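Local coordinates for peptidase M16 domain protein (Alicyclobacillus acidocaldarius subsp. acidocaldarius DSM 446, PDB 4XEA) that is a putative metallopeptidase of family M16 that binds a metal ion and probably cleaves peptide bonds, at residues 144-158 against 246-258. Sequence-based numbering, arbitrary orientation.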
# COMPACT_ATOMS: atom_id res chain seq x y z
N PRO A 144 18.58 5.92 -2.69
CA PRO A 144 18.48 7.39 -2.81
C PRO A 144 17.46 8.07 -1.90
O PRO A 144 17.73 9.15 -1.34
CB PRO A 144 18.09 7.59 -4.27
CG PRO A 144 18.55 6.37 -4.97
CD PRO A 144 18.43 5.25 -4.00
N ASP A 145 16.28 7.47 -1.74
CA ASP A 145 15.24 8.08 -0.90
C ASP A 145 15.72 8.17 0.53
O ASP A 145 15.61 9.22 1.17
CB ASP A 145 13.94 7.30 -0.95
CG ASP A 145 13.38 7.20 -2.35
OD1 ASP A 145 13.76 8.03 -3.19
OD2 ASP A 145 12.55 6.29 -2.61
N ARG A 146 16.27 7.06 1.03
CA ARG A 146 16.73 7.00 2.40
C ARG A 146 17.91 7.97 2.60
O ARG A 146 17.99 8.66 3.61
CB ARG A 146 17.11 5.57 2.81
CG ARG A 146 17.14 5.39 4.35
CD ARG A 146 15.74 5.06 4.90
NE ARG A 146 15.62 5.34 6.33
CZ ARG A 146 14.47 5.44 7.01
NH1 ARG A 146 13.29 5.28 6.39
NH2 ARG A 146 14.48 5.70 8.31
N ARG A 147 18.77 8.05 1.60
CA ARG A 147 19.92 8.96 1.63
C ARG A 147 19.53 10.46 1.73
O ARG A 147 20.05 11.15 2.58
CB ARG A 147 20.82 8.71 0.41
CG ARG A 147 22.20 9.40 0.45
CD ARG A 147 22.85 9.30 1.83
NE ARG A 147 24.19 9.87 1.82
CZ ARG A 147 25.28 9.23 1.39
NH1 ARG A 147 25.20 7.98 0.95
NH2 ARG A 147 26.45 9.87 1.40
N ALA A 148 18.60 10.93 0.90
CA ALA A 148 18.13 12.33 0.94
C ALA A 148 17.53 12.68 2.30
O ALA A 148 17.79 13.74 2.85
CB ALA A 148 17.10 12.56 -0.14
N TYR A 149 16.71 11.76 2.80
CA TYR A 149 16.11 11.86 4.13
C TYR A 149 17.19 11.96 5.20
O TYR A 149 17.15 12.87 6.04
CB TYR A 149 15.23 10.63 4.35
CG TYR A 149 14.62 10.52 5.71
CD1 TYR A 149 15.06 9.55 6.60
CD2 TYR A 149 13.64 11.38 6.12
CE1 TYR A 149 14.51 9.42 7.86
CE2 TYR A 149 13.08 11.27 7.41
CZ TYR A 149 13.52 10.30 8.26
OH TYR A 149 12.98 10.16 9.52
N MSE A 150 18.18 11.07 5.16
CA MSE A 150 19.20 11.09 6.21
C MSE A 150 20.08 12.35 6.11
O MSE A 150 20.49 12.87 7.14
CB MSE A 150 20.04 9.79 6.26
CG MSE A 150 19.26 8.55 6.86
SE MSE A 150 18.29 8.81 8.54
CE MSE A 150 19.73 9.73 9.52
N GLU A 151 20.29 12.86 4.90
CA GLU A 151 21.07 14.12 4.72
C GLU A 151 20.32 15.30 5.39
O GLU A 151 20.92 16.09 6.09
CB GLU A 151 21.35 14.41 3.24
CG GLU A 151 22.39 13.51 2.58
CD GLU A 151 23.74 13.47 3.33
OE1 GLU A 151 24.10 14.46 4.02
OE2 GLU A 151 24.42 12.42 3.21
N LEU A 152 19.01 15.35 5.21
CA LEU A 152 18.17 16.37 5.87
C LEU A 152 18.31 16.30 7.39
O LEU A 152 18.65 17.31 8.06
CB LEU A 152 16.73 16.17 5.38
CG LEU A 152 15.57 17.07 5.86
CD1 LEU A 152 15.30 16.81 7.31
CD2 LEU A 152 15.88 18.48 5.59
N LEU A 153 18.14 15.11 7.96
CA LEU A 153 18.28 14.94 9.41
C LEU A 153 19.65 15.31 9.94
O LEU A 153 19.76 15.95 11.04
CB LEU A 153 17.90 13.52 9.85
CG LEU A 153 16.43 13.09 9.70
CD1 LEU A 153 16.16 11.65 10.26
CD2 LEU A 153 15.51 14.06 10.43
N ARG A 154 20.68 14.90 9.19
CA ARG A 154 22.05 15.18 9.55
C ARG A 154 22.32 16.71 9.51
O ARG A 154 23.05 17.23 10.34
CB ARG A 154 23.06 14.45 8.67
CG ARG A 154 23.36 13.02 9.13
CD ARG A 154 24.60 12.40 8.42
NE ARG A 154 24.43 12.01 7.02
CZ ARG A 154 23.95 10.83 6.59
NH1 ARG A 154 23.88 10.58 5.28
NH2 ARG A 154 23.52 9.90 7.45
N ALA A 155 21.68 17.39 8.57
CA ALA A 155 21.78 18.85 8.47
C ALA A 155 20.98 19.53 9.61
O ALA A 155 21.44 20.50 10.25
CB ALA A 155 21.31 19.30 7.08
N MSE A 156 19.79 19.01 9.88
CA MSE A 156 18.89 19.60 10.85
C MSE A 156 19.36 19.50 12.31
O MSE A 156 19.25 20.47 13.07
CB MSE A 156 17.49 19.00 10.67
CG MSE A 156 16.43 19.46 11.62
SE MSE A 156 14.64 18.81 11.19
CE MSE A 156 14.37 19.74 9.62
N TYR A 157 19.87 18.33 12.69
CA TYR A 157 20.12 17.99 14.08
C TYR A 157 21.61 18.04 14.40
O TYR A 157 22.44 17.48 13.68
CB TYR A 157 19.46 16.60 14.45
CG TYR A 157 17.99 16.70 14.57
CD1 TYR A 157 17.39 17.18 15.74
CD2 TYR A 157 17.16 16.39 13.49
CE1 TYR A 157 15.99 17.30 15.86
CE2 TYR A 157 15.77 16.50 13.61
CZ TYR A 157 15.20 16.99 14.76
OH TYR A 157 13.85 17.13 14.79
N HIS A 158 21.96 18.74 15.48
CA HIS A 158 23.33 18.81 15.93
C HIS A 158 23.79 17.55 16.67
O HIS A 158 24.92 17.11 16.47
CB HIS A 158 23.53 19.99 16.91
CG HIS A 158 23.28 21.34 16.30
ND1 HIS A 158 24.26 22.30 16.21
CD2 HIS A 158 22.15 21.90 15.83
CE1 HIS A 158 23.75 23.38 15.64
NE2 HIS A 158 22.48 23.15 15.38
N PHE A 246 24.14 12.06 -6.63
CA PHE A 246 23.88 10.63 -6.40
C PHE A 246 23.35 10.04 -7.71
O PHE A 246 22.72 10.75 -8.49
CB PHE A 246 22.84 10.47 -5.28
CG PHE A 246 23.10 9.32 -4.34
CD1 PHE A 246 24.28 9.25 -3.60
CD2 PHE A 246 22.16 8.30 -4.17
CE1 PHE A 246 24.52 8.19 -2.71
CE2 PHE A 246 22.39 7.23 -3.29
CZ PHE A 246 23.57 7.18 -2.55
N PRO A 247 23.66 8.74 -7.98
CA PRO A 247 23.06 8.01 -9.12
C PRO A 247 21.52 7.91 -9.04
O PRO A 247 20.98 6.89 -8.61
CB PRO A 247 23.72 6.64 -9.02
CG PRO A 247 25.08 6.94 -8.51
CD PRO A 247 24.82 8.00 -7.45
N VAL A 248 20.85 9.01 -9.39
CA VAL A 248 19.38 9.13 -9.37
C VAL A 248 19.12 9.62 -10.76
O VAL A 248 20.01 10.21 -11.37
CB VAL A 248 18.83 10.20 -8.40
CG1 VAL A 248 18.83 9.71 -6.96
CG2 VAL A 248 19.60 11.52 -8.53
N GLN A 249 17.93 9.38 -11.28
CA GLN A 249 17.65 9.77 -12.65
C GLN A 249 16.90 11.10 -12.74
O GLN A 249 16.87 11.72 -13.79
CB GLN A 249 16.94 8.63 -13.40
CG GLN A 249 17.89 7.46 -13.80
CD GLN A 249 19.24 7.91 -14.41
OE1 GLN A 249 19.32 8.25 -15.59
NE2 GLN A 249 20.29 7.90 -13.58
N GLN A 250 16.36 11.57 -11.62
CA GLN A 250 15.87 12.94 -11.56
C GLN A 250 16.21 13.56 -10.20
O GLN A 250 16.39 12.84 -9.21
CB GLN A 250 14.36 13.01 -11.87
CG GLN A 250 13.42 12.39 -10.84
CD GLN A 250 13.49 10.87 -10.79
OE1 GLN A 250 14.17 10.29 -9.93
NE2 GLN A 250 12.78 10.21 -11.71
N PRO A 251 16.34 14.90 -10.16
CA PRO A 251 16.64 15.51 -8.86
C PRO A 251 15.52 15.26 -7.84
O PRO A 251 14.38 14.95 -8.24
CB PRO A 251 16.76 17.01 -9.19
CG PRO A 251 16.98 17.09 -10.66
CD PRO A 251 16.32 15.88 -11.25
N ARG A 252 15.85 15.35 -6.55
CA ARG A 252 14.87 15.27 -5.46
C ARG A 252 15.12 16.42 -4.50
O ARG A 252 16.27 16.74 -4.24
CB ARG A 252 14.97 13.97 -4.65
CG ARG A 252 14.52 12.71 -5.39
CD ARG A 252 15.69 12.07 -6.11
NE ARG A 252 15.31 10.89 -6.91
CZ ARG A 252 15.01 9.71 -6.39
NH1 ARG A 252 14.99 9.52 -5.06
NH2 ARG A 252 14.70 8.70 -7.20
N LEU A 253 14.04 17.01 -3.99
CA LEU A 253 14.13 18.13 -3.05
C LEU A 253 13.43 17.72 -1.78
O LEU A 253 12.34 17.16 -1.87
CB LEU A 253 13.39 19.35 -3.60
CG LEU A 253 13.49 20.59 -2.67
CD1 LEU A 253 14.86 21.22 -2.86
CD2 LEU A 253 12.41 21.65 -2.91
N LEU A 254 14.01 18.03 -0.62
CA LEU A 254 13.35 17.90 0.66
C LEU A 254 13.56 19.22 1.39
O LEU A 254 14.70 19.69 1.48
CB LEU A 254 13.97 16.79 1.50
CG LEU A 254 13.57 15.33 1.36
CD1 LEU A 254 14.28 14.63 2.52
CD2 LEU A 254 12.07 15.12 1.43
N VAL A 255 12.46 19.81 1.86
CA VAL A 255 12.50 20.95 2.73
C VAL A 255 11.92 20.51 4.07
O VAL A 255 10.84 19.86 4.12
CB VAL A 255 11.68 22.12 2.18
CG1 VAL A 255 11.88 23.36 3.11
CG2 VAL A 255 12.07 22.46 0.73
N GLY A 256 12.63 20.82 5.15
CA GLY A 256 12.19 20.49 6.47
C GLY A 256 12.22 21.62 7.46
O GLY A 256 12.93 22.60 7.28
N TRP A 257 11.40 21.49 8.51
CA TRP A 257 11.35 22.44 9.62
C TRP A 257 11.47 21.68 10.92
O TRP A 257 10.83 20.66 11.12
CB TRP A 257 10.07 23.24 9.61
CG TRP A 257 9.97 24.18 8.43
CD1 TRP A 257 10.31 25.49 8.40
CD2 TRP A 257 9.45 23.86 7.13
NE1 TRP A 257 10.01 26.03 7.16
CE2 TRP A 257 9.53 25.04 6.35
CE3 TRP A 257 8.94 22.69 6.56
CZ2 TRP A 257 9.12 25.08 5.00
CZ3 TRP A 257 8.55 22.71 5.23
CH2 TRP A 257 8.64 23.90 4.46
N LYS A 258 12.31 22.21 11.80
CA LYS A 258 12.69 21.57 13.04
C LYS A 258 11.82 22.13 14.19
O LYS A 258 11.88 23.34 14.46
CB LYS A 258 14.14 22.00 13.30
CG LYS A 258 14.86 21.29 14.45
CD LYS A 258 16.28 21.81 14.57
CE LYS A 258 17.04 20.96 15.51
NZ LYS A 258 18.39 21.43 15.68
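D145 and R252 pair at the N-terminal end of helix 144-156, where R252 NH1 reaches D145 OD1 at 2.7 Å in a bent hydrogen bond (134° at the hydrogen) that is part of a salt bridge, the carboxylate and guanidinium lying nearly coplanar. Q250 OE1 accepts from both NE and NH2 of R252, so grips from two sides restrain the group's turning. R252 NH1 also lies 3.7 Å from P144 CB; with an alanine at R252, the D145 carboxylate would probably lose its cationic mate and a gap would open beside that ring. P144 sets CB against V248 CG1 at 3.5 Å. R147 has CG anti to its backbone N (chi1 -168°), which carries it over one face of F246, 4.2 Å from the ring centroid in a CH-pi contact; the bend at chi2 brings NH1 to the rim atom CE1. Helix 144-156, in sequence matching the Insulinase family, packs along the mixed sheet of the inactive-type M16 region, 33° from strand 252-258, where V416, V420 and L317 of neighbouring strands extend the apolar surface. L254 points CD1 at the helix backbone, 3.6 Å from A148 O, with L152 CB alongside. G256 has no side chain to obstruct the methyl of selenomethionine M156, whose CE lies 3.6 Å from G256 C. The extended K258 side chain runs past that of M156 in the opposite direction and donates from NZ to M156 O at 2.9 Å, also bonding P234 O and T236 O and bridging to E233.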